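Local coordinates for protein Succinylglutamatedesuccinylase/aspartoacylase (Rhodobacter sphaeroides 2.4.1, PDB 3CDX) that probably hydrolyses amide or ester bonds, as a metal-dependent member of the succinylglutamate desuccinylase/aspartoacylase family, and carries a bound calcium ion in this crystal, at residues R259-R264 with V335-Y340; T158-M163 with I317-A322; A177-F182 with V209-E214. All blocks are in the same frame, centred on the assembly; numbering follows the deposited sequence.

Interaction 1. Residues R259-R264 with V335-Y340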
loop_
_atom_site.group_PDB
_atom_site.type_symbol
_atom_site.label_atom_id
_atom_site.label_comp_id
_atom_site.label_asym_id
_atom_site.label_seq_id
_atom_site.Cartn_x
_atom_site.Cartn_y
_atom_site.Cartn_z
ATOM N N ARG A 259 22.310 -1.439 -39.874
ATOM C CA ARG A 259 23.669 -1.821 -39.490
ATOM C C ARG A 259 23.595 -2.845 -38.333
ATOM O O ARG A 259 22.952 -2.592 -37.285
ATOM C CB ARG A 259 24.507 -0.565 -39.135
ATOM C CG ARG A 259 26.041 -0.787 -38.832
ATOM C CD ARG A 259 26.794 0.557 -38.537
ATOM N NE ARG A 259 27.990 0.381 -37.685
ATOM C CZ ARG A 259 28.633 1.361 -37.005
ATOM N NH1 ARG A 259 28.234 2.630 -37.083
ATOM N NH2 ARG A 259 29.698 1.084 -36.238
ATOM N N HIS A 260 24.234 -4.007 -38.532
ATOM C CA HIS A 260 24.168 -5.058 -37.554
ATOM C C HIS A 260 25.248 -4.856 -36.502
ATOM O O HIS A 260 26.422 -4.582 -36.795
ATOM C CB HIS A 260 24.328 -6.459 -38.157
ATOM C CG HIS A 260 23.279 -6.854 -39.149
ATOM N ND1 HIS A 260 21.974 -7.131 -38.797
ATOM C CD2 HIS A 260 23.367 -7.103 -40.478
ATOM C CE1 HIS A 260 21.291 -7.480 -39.874
ATOM N NE2 HIS A 260 22.114 -7.468 -40.906
ATOM N N MET A 261 24.845 -5.061 -35.265
ATOM C CA MET A 261 25.683 -4.823 -34.143
ATOM C C MET A 261 25.440 -5.978 -33.221
ATOM O O MET A 261 24.598 -6.851 -33.505
ATOM C CB MET A 261 25.284 -3.487 -33.494
ATOM C CG MET A 261 25.033 -2.350 -34.522
ATOM S SD MET A 261 26.624 -1.704 -35.213
ATOM C CE MET A 261 27.305 -0.837 -33.791
ATOM N N MET A 262 26.150 -5.965 -32.096
ATOM C CA MET A 262 26.097 -7.047 -31.165
ATOM C C MET A 262 26.511 -6.574 -29.785
ATOM O O MET A 262 27.236 -5.575 -29.630
ATOM C CB MET A 262 26.962 -8.253 -31.649
ATOM C CG MET A 262 28.491 -8.023 -31.830
ATOM S SD MET A 262 29.459 -9.542 -32.354
ATOM C CE MET A 262 29.217 -10.625 -31.001
ATOM N N VAL A 263 26.026 -7.306 -28.791
ATOM C CA VAL A 263 26.392 -7.142 -27.423
ATOM C C VAL A 263 26.764 -8.537 -26.931
ATOM O O VAL A 263 25.919 -9.439 -26.939
ATOM C CB VAL A 263 25.208 -6.602 -26.562
ATOM C CG1 VAL A 263 25.614 -6.595 -25.100
ATOM C CG2 VAL A 263 24.797 -5.186 -27.009
ATOM N N ARG A 264 28.013 -8.723 -26.508
ATOM C CA ARG A 264 28.444 -10.059 -26.082
ATOM C C ARG A 264 29.301 -10.112 -24.808
ATOM O O ARG A 264 29.384 -11.166 -24.178
ATOM C CB ARG A 264 29.112 -10.821 -27.239
ATOM N N VAL A 335 24.774 0.237 -21.874
ATOM C CA VAL A 335 25.131 -0.986 -22.554
ATOM C C VAL A 335 25.604 -0.526 -23.930
ATOM O O VAL A 335 24.875 0.180 -24.654
ATOM C CB VAL A 335 23.936 -1.923 -22.713
ATOM C CG1 VAL A 335 24.386 -3.251 -23.389
ATOM C CG2 VAL A 335 23.269 -2.185 -21.361
ATOM N N VAL A 336 26.833 -0.921 -24.257
ATOM C CA VAL A 336 27.486 -0.543 -25.531
ATOM C C VAL A 336 27.403 -1.697 -26.547
ATOM O O VAL A 336 27.665 -2.876 -26.204
ATOM C CB VAL A 336 28.956 -0.115 -25.248
ATOM C CG1 VAL A 336 29.717 0.294 -26.523
ATOM C CG2 VAL A 336 28.952 1.018 -24.210
ATOM N N MET A 337 27.005 -1.364 -27.769
ATOM C CA MET A 337 26.947 -2.316 -28.868
ATOM C C MET A 337 28.149 -2.044 -29.770
ATOM O O MET A 337 28.652 -0.947 -29.748
ATOM C CB MET A 337 25.625 -2.228 -29.634
ATOM C CG MET A 337 25.306 -0.907 -30.345
ATOM S SD MET A 337 23.629 -0.852 -31.048
ATOM C CE MET A 337 23.738 0.823 -31.612
ATOM N N GLU A 338 28.601 -3.047 -30.528
ATOM C CA GLU A 338 29.783 -2.971 -31.413
ATOM C C GLU A 338 29.365 -3.600 -32.739
ATOM O O GLU A 338 28.363 -4.323 -32.773
ATOM C CB GLU A 338 30.991 -3.718 -30.796
ATOM C CG GLU A 338 30.824 -5.257 -30.609
ATOM C CD GLU A 338 31.913 -5.944 -29.748
ATOM O OE1 GLU A 338 33.065 -5.437 -29.670
ATOM O OE2 GLU A 338 31.623 -7.029 -29.139
ATOM N N ASP A 339 30.096 -3.305 -33.825
ATOM C CA ASP A 339 29.829 -3.888 -35.157
ATOM C C ASP A 339 29.719 -5.393 -35.038
ATOM O O ASP A 339 30.486 -6.025 -34.281
ATOM C CB ASP A 339 30.957 -3.580 -36.154
ATOM C CG ASP A 339 30.949 -2.133 -36.638
ATOM O OD1 ASP A 339 29.927 -1.428 -36.463
ATOM O OD2 ASP A 339 31.969 -1.699 -37.224
ATOM N N TYR A 340 28.770 -5.945 -35.782
ATOM C CA TYR A 340 28.500 -7.367 -35.813
ATOM C C TYR A 340 29.602 -8.160 -36.511
ATOM O O TYR A 340 30.030 -7.793 -37.602
ATOM C CB TYR A 340 27.192 -7.637 -36.549
ATOM C CG TYR A 340 26.807 -9.099 -36.618
ATOM C CD1 TYR A 340 26.353 -9.784 -35.476
ATOM C CD2 TYR A 340 26.899 -9.809 -37.821
ATOM C CE1 TYR A 340 25.995 -11.146 -35.534
ATOM C CE2 TYR A 340 26.547 -11.177 -37.887
ATOM C CZ TYR A 340 26.093 -11.829 -36.748
ATOM O OH TYR A 340 25.745 -13.154 -36.825
HETATM O O HOH W 1 29.343 -4.785 -27.110
#
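Arg259 meets Asp339 side-on: NE and NH2 both point at OD1 of the acid, NE lying 2.9 Å from OD1. That oxygen lies in the guanidinium plane, but the carboxylate is turned 65° against it and is met on its syn side, somewhat out of its own plane. An extended chain, CG anti to the backbone N (chi1 -174°), carries the guanidinium to the acid. Met261 lays SD 3.5 Å from Asp339 OD1 and crosses Met337 on the buried face. The two strands run antiparallel, a pair that ties the chain's last strand, 332-339, to 259-271. Met262 and Glu338 form its hydrogen-bonded pair, Met262 N giving to Glu338 O at 2.8 Å and Glu338 N returning to Met262 O. Their side chains share one face, CG of Met262 lying 3.8 Å from CG of Glu338, whose carboxylate goes on to a salt bridge with Arg314. Met262 SD makes an oblique Met-aromatic contact with the Tyr340 ring, 5.3 Å from its centroid. Tyr340 N binds His260 O from above the carbonyl plane, and Tyr340 CB lies 3.5 Å from His260 CB, while the His260 imidazole turns to Glu180. Val263 CG1 packs 4.0 Å from Val335 CG1.

Interaction 2. Residues T158-M163 with I317-A322; sequences TPSTNM and IVWFGA
Trp319 NE1 donates to Ser160 OG across 2.9 Å, a nearly straight bond (166° at the hydrogen) with the oxygen only 5° out of the indole plane. The same hydroxyl lies within hydrogen-bonding distance of Thr158 O, 2.7 Å from Ser160 OG, and of Glu214 O on strand 209-214. Its position between the backbone N and the carbonyl carbon of Ser160 (chi1 48°) brings it back to the carbonyl of Thr158, two residues earlier. A second link is made by the backbone, where Thr158 N meets Trp319 O at 2.9 Å. Trp319 and Phe320 form a classic beta bulge opposite Val335, at the corner where strand 316-322 bends and nears the catalytic-domain segment 158-163. From there the indole extends along Thr158 and Ser160. Thr158 CG2 touches the rim of the indole in its plane, 3.8 Å from Trp319 CD1, and sits equally close to Val318 O. Phe320 CE1 lies over the centre of one indole face, 3.6 Å above the plane; the Phe320 ring also meets Trp38 of a second subunit. At the far end, Asn162 CB comes obliquely to Trp319 CZ2 at 4.4 Å, on the side leading to the calcium ligand His149.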
loop_
_atom_site.group_PDB
_atom_site.type_symbol
_atom_site.label_atom_id
_atom_site.label_comp_id
_atom_site.label_asym_id
_atom_site.label_seq_id
_atom_site.Cartn_x
_atom_site.Cartn_y
_atom_site.Cartn_z
ATOM N N THR A 158 18.372 3.354 -28.328
ATOM C CA THR A 158 18.376 3.866 -29.691
ATOM C C THR A 158 17.524 2.954 -30.576
ATOM O O THR A 158 17.607 1.718 -30.447
ATOM C CB THR A 158 19.822 4.088 -30.239
ATOM O OG1 THR A 158 19.741 4.759 -31.497
ATOM C CG2 THR A 158 20.556 2.810 -30.401
ATOM N N PRO A 159 16.642 3.545 -31.415
ATOM C CA PRO A 159 15.764 2.666 -32.209
ATOM C C PRO A 159 16.478 1.553 -33.002
ATOM O O PRO A 159 17.359 1.806 -33.839
ATOM C CB PRO A 159 14.989 3.621 -33.104
ATOM C CG PRO A 159 15.088 5.040 -32.354
ATOM C CD PRO A 159 16.379 4.991 -31.620
ATOM N N SER A 160 16.011 0.335 -32.790
ATOM C CA SER A 160 16.725 -0.858 -33.198
ATOM C C SER A 160 15.801 -2.056 -33.153
ATOM O O SER A 160 14.743 -2.011 -32.469
ATOM C CB SER A 160 17.872 -1.094 -32.212
ATOM O OG SER A 160 17.397 -0.989 -30.867
ATOM N N THR A 161 16.196 -3.117 -33.870
ATOM C CA THR A 161 15.596 -4.439 -33.735
ATOM C C THR A 161 16.612 -5.232 -32.959
ATOM O O THR A 161 17.753 -4.794 -32.778
ATOM C CB THR A 161 15.320 -5.174 -35.096
ATOM O OG1 THR A 161 16.503 -5.146 -35.909
ATOM C CG2 THR A 161 14.223 -4.512 -35.865
ATOM N N ASN A 162 16.207 -6.407 -32.500
ATOM C CA ASN A 162 17.135 -7.297 -31.802
ATOM C C ASN A 162 16.752 -8.744 -32.023
ATOM O O ASN A 162 15.647 -9.045 -32.473
ATOM C CB ASN A 162 17.231 -6.984 -30.309
ATOM C CG ASN A 162 15.879 -7.035 -29.628
ATOM O OD1 ASN A 162 15.335 -8.101 -29.389
ATOM N ND2 ASN A 162 15.343 -5.888 -29.326
ATOM N N MET A 163 17.703 -9.623 -31.744
ATOM C CA MET A 163 17.563 -11.063 -31.933
ATOM C C MET A 163 18.710 -11.691 -31.138
ATOM O O MET A 163 19.745 -11.044 -30.921
ATOM C CB MET A 163 17.646 -11.442 -33.427
ATOM C CG MET A 163 18.782 -10.773 -34.192
ATOM S SD MET A 163 18.985 -11.232 -35.937
ATOM C CE MET A 163 19.651 -12.837 -35.541
ATOM N N ILE A 317 28.857 2.014 -29.784
ATOM C CA ILE A 317 27.757 2.984 -29.818
ATOM C C ILE A 317 26.849 2.644 -28.613
ATOM O O ILE A 317 26.586 1.456 -28.329
ATOM C CB ILE A 317 26.995 2.869 -31.164
ATOM C CG1 ILE A 317 27.982 3.061 -32.322
ATOM C CG2 ILE A 317 25.753 3.844 -31.277
ATOM C CD1 ILE A 317 27.343 3.160 -33.672
ATOM N N VAL A 318 26.430 3.666 -27.865
ATOM C CA VAL A 318 25.506 3.448 -26.754
ATOM C C VAL A 318 24.179 2.917 -27.304
ATOM O O VAL A 318 23.544 3.537 -28.153
ATOM C CB VAL A 318 25.322 4.716 -25.840
ATOM C CG1 VAL A 318 24.385 4.430 -24.663
ATOM C CG2 VAL A 318 26.694 5.159 -25.288
ATOM N N TRP A 319 23.789 1.739 -26.832
ATOM C CA TRP A 319 22.530 1.130 -27.264
ATOM C C TRP A 319 21.385 1.455 -26.287
ATOM O O TRP A 319 20.317 1.919 -26.731
ATOM C CB TRP A 319 22.684 -0.376 -27.405
ATOM C CG TRP A 319 21.427 -1.083 -27.841
ATOM C CD1 TRP A 319 20.465 -0.623 -28.709
ATOM C CD2 TRP A 319 20.990 -2.362 -27.411
ATOM N NE1 TRP A 319 19.476 -1.559 -28.862
ATOM C CE2 TRP A 319 19.765 -2.627 -28.053
ATOM C CE3 TRP A 319 21.520 -3.322 -26.540
ATOM C CZ2 TRP A 319 19.077 -3.821 -27.874
ATOM C CZ3 TRP A 319 20.810 -4.512 -26.343
ATOM C CH2 TRP A 319 19.604 -4.745 -27.009
ATOM N N PHE A 320 21.630 1.147 -24.998
ATOM C CA PHE A 320 20.812 1.557 -23.843
ATOM C C PHE A 320 21.563 2.583 -23.027
ATOM O O PHE A 320 22.732 2.381 -22.685
ATOM C CB PHE A 320 20.485 0.380 -22.908
ATOM C CG PHE A 320 19.342 -0.483 -23.365
ATOM C CD1 PHE A 320 19.110 -0.720 -24.706
ATOM C CD2 PHE A 320 18.482 -1.086 -22.418
ATOM C CE1 PHE A 320 18.021 -1.525 -25.123
ATOM C CE2 PHE A 320 17.389 -1.881 -22.837
ATOM C CZ PHE A 320 17.181 -2.104 -24.190
ATOM N N GLY A 321 20.865 3.658 -22.674
ATOM C CA GLY A 321 21.434 4.728 -21.861
ATOM C C GLY A 321 20.618 4.932 -20.613
ATOM O O GLY A 321 19.403 4.640 -20.604
ATOM N N ALA A 322 21.279 5.445 -19.582
ATOM C CA ALA A 322 20.676 5.690 -18.263
ATOM C C ALA A 322 19.234 6.228 -18.351
ATOM O O ALA A 322 18.952 7.126 -19.142
ATOM C CB ALA A 322 21.536 6.640 -17.473
#

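Interaction 3. Residues A177-F182 with V209-E214; sequences AAAEAF and VSLGTE
Leu211 drives its two methyl groups against the helix from the middle of strand 209-214, and the tight part of the contact is built around it. Its CD2 lies 3.8 Å from Ala179 CB, while CD1 reaches the backbone, 3.8 Å from Ala178 O. The same CD1 also touches Ala178 CB and, one turn further on, Phe182 CB at 4.2 Å, so the branched end is set astride the helix surface. CG stands anti to the carbonyl carbon (chi1 -77°), which turns the branch toward the helix. Alanine at 178 and 179 keeps that surface low, and the helix axis passes 9.2 Å from the strand axis at 41°. No hydrogen bond crosses this apolar interface.

A second close contact follows along the strand. The Phe182 ring, with CG anti to the backbone N (chi1 -175°), reaches to Thr213, whose CG2 comes obliquely to within 3.9 Å of Phe182 CZ; the two side chains cross at about a right angle. The hydroxyl of Thr213 is engaged with the backbone N of His149, a calcium ligand, which links this end to the metal site. The Val209 end is thin by comparison, a single approach of CG1 to Ala178 CB at 4.4 Å. On the outer side of the helix, in contrast to all of this, Glu180 is exposed and turned from the strand, its carboxylate engaged by His260.

The helix, part of 169-182, thus lies across the catalytic-domain strands: Ala178 also rests on Ile144 and Phe182 on Val146 of the parallel strand 144-148, while helix 223-239 packs against Phe182 through Ile228, Ile233 and Val236.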
loop_
_atom_site.group_PDB
_atom_site.type_symbol
_atom_site.label_atom_id
_atom_site.label_comp_id
_atom_site.label_asym_id
_atom_site.label_seq_id
_atom_site.Cartn_x
_atom_site.Cartn_y
_atom_site.Cartn_z
ATOM N N ALA A 177 17.960 -11.535 -42.120
ATOM C CA ALA A 177 17.304 -10.973 -43.289
ATOM C C ALA A 177 16.008 -10.273 -42.935
ATOM O O ALA A 177 15.637 -9.287 -43.572
ATOM C CB ALA A 177 17.031 -12.069 -44.298
ATOM N N ALA A 178 15.282 -10.801 -41.951
ATOM C CA ALA A 178 14.023 -10.173 -41.561
ATOM C C ALA A 178 14.328 -8.867 -40.830
ATOM O O ALA A 178 13.642 -7.863 -41.028
ATOM C CB ALA A 178 13.171 -11.137 -40.699
ATOM N N ALA A 179 15.367 -8.890 -39.985
ATOM C CA ALA A 179 15.845 -7.676 -39.320
ATOM C C ALA A 179 16.196 -6.592 -40.351
ATOM O O ALA A 179 15.765 -5.448 -40.204
ATOM C CB ALA A 179 17.017 -7.986 -38.427
ATOM N N GLU A 180 16.920 -6.972 -41.423
ATOM C CA GLU A 180 17.324 -6.049 -42.474
ATOM C C GLU A 180 16.091 -5.420 -43.139
ATOM O O GLU A 180 16.042 -4.197 -43.325
ATOM C CB GLU A 180 18.254 -6.722 -43.527
ATOM C CG GLU A 180 19.641 -6.995 -43.001
ATOM C CD GLU A 180 20.545 -7.790 -43.959
ATOM O OE1 GLU A 180 20.299 -7.763 -45.201
ATOM O OE2 GLU A 180 21.517 -8.431 -43.458
ATOM N N ALA A 181 15.104 -6.246 -43.482
ATOM C CA ALA A 181 13.845 -5.748 -44.049
ATOM C C ALA A 181 13.105 -4.778 -43.103
ATOM O O ALA A 181 12.654 -3.698 -43.527
ATOM C CB ALA A 181 12.928 -6.912 -44.403
ATOM N N PHE A 182 13.009 -5.138 -41.818
ATOM C CA PHE A 182 12.344 -4.246 -40.834
ATOM C C PHE A 182 12.969 -2.840 -40.988
ATOM O O PHE A 182 12.261 -1.856 -41.043
ATOM C CB PHE A 182 12.477 -4.781 -39.388
ATOM C CG PHE A 182 11.716 -3.958 -38.331
ATOM C CD1 PHE A 182 10.491 -4.409 -37.822
ATOM C CD2 PHE A 182 12.229 -2.747 -37.850
ATOM C CE1 PHE A 182 9.781 -3.643 -36.825
ATOM C CE2 PHE A 182 11.534 -1.984 -36.868
ATOM C CZ PHE A 182 10.313 -2.428 -36.366
ATOM N N VAL A 209 10.698 -17.707 -36.654
ATOM C CA VAL A 209 11.557 -16.513 -36.782
ATOM C C VAL A 209 11.100 -15.429 -35.786
ATOM O O VAL A 209 9.943 -15.062 -35.759
ATOM C CB VAL A 209 11.567 -15.955 -38.208
ATOM C CG1 VAL A 209 12.368 -14.701 -38.265
ATOM C CG2 VAL A 209 12.149 -17.021 -39.201
ATOM N N SER A 210 12.010 -14.964 -34.947
ATOM C CA SER A 210 11.664 -14.048 -33.872
ATOM C C SER A 210 12.519 -12.770 -33.966
ATOM O O SER A 210 13.769 -12.834 -33.967
ATOM C CB SER A 210 11.914 -14.784 -32.543
ATOM O OG SER A 210 11.969 -13.922 -31.428
ATOM N N LEU A 211 11.841 -11.624 -34.059
ATOM C CA LEU A 211 12.457 -10.302 -33.920
ATOM C C LEU A 211 11.943 -9.609 -32.664
ATOM O O LEU A 211 10.762 -9.706 -32.334
ATOM C CB LEU A 211 12.115 -9.418 -35.126
ATOM C CG LEU A 211 12.842 -9.631 -36.449
ATOM C CD1 LEU A 211 12.387 -8.525 -37.463
ATOM C CD2 LEU A 211 14.378 -9.622 -36.239
ATOM N N GLY A 212 12.825 -8.896 -31.980
ATOM C CA GLY A 212 12.417 -7.969 -30.929
ATOM C C GLY A 212 12.641 -6.576 -31.490
ATOM O O GLY A 212 13.296 -6.441 -32.539
ATOM N N THR A 213 12.103 -5.560 -30.792
ATOM C CA THR A 213 12.493 -4.153 -30.994
ATOM C C THR A 213 12.856 -3.447 -29.694
ATOM O O THR A 213 12.451 -3.882 -28.605
ATOM C CB THR A 213 11.427 -3.332 -31.731
ATOM O OG1 THR A 213 10.366 -2.981 -30.840
ATOM C CG2 THR A 213 10.847 -4.107 -32.914
ATOM N N GLU A 214 13.719 -2.423 -29.807
ATOM C CA GLU A 214 13.899 -1.437 -28.775
ATOM C C GLU A 214 13.738 -0.077 -29.457
ATOM O O GLU A 214 14.625 0.390 -30.187
ATOM C CB GLU A 214 15.242 -1.617 -28.061
ATOM C CG GLU A 214 15.408 -2.946 -27.223
ATOM C CD GLU A 214 14.349 -3.142 -26.116
ATOM O OE1 GLU A 214 13.675 -2.166 -25.727
ATOM O OE2 GLU A 214 14.205 -4.282 -25.611
#

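How the interactions relate
Interactions 1 and 2 lie close together, their centres about 9 Å apart, and interaction 3 stands about equally far from both, about 14 Å from interaction 2 and about 15 Å from interaction 1, centre to centre. Strands 160-163 and 209-214 are neighbours and join interactions 2 and 3 by backbone bonds; strands 316-322 and 332-339 do the same for 1 and 2. A side-chain bond joins 1 and 3 directly. Along the chain, interaction 3 falls between the two segments of interaction 2, and the segments of 1 and 2 alternate. Late strands are thereby fastened to the domain that holds the calcium ion.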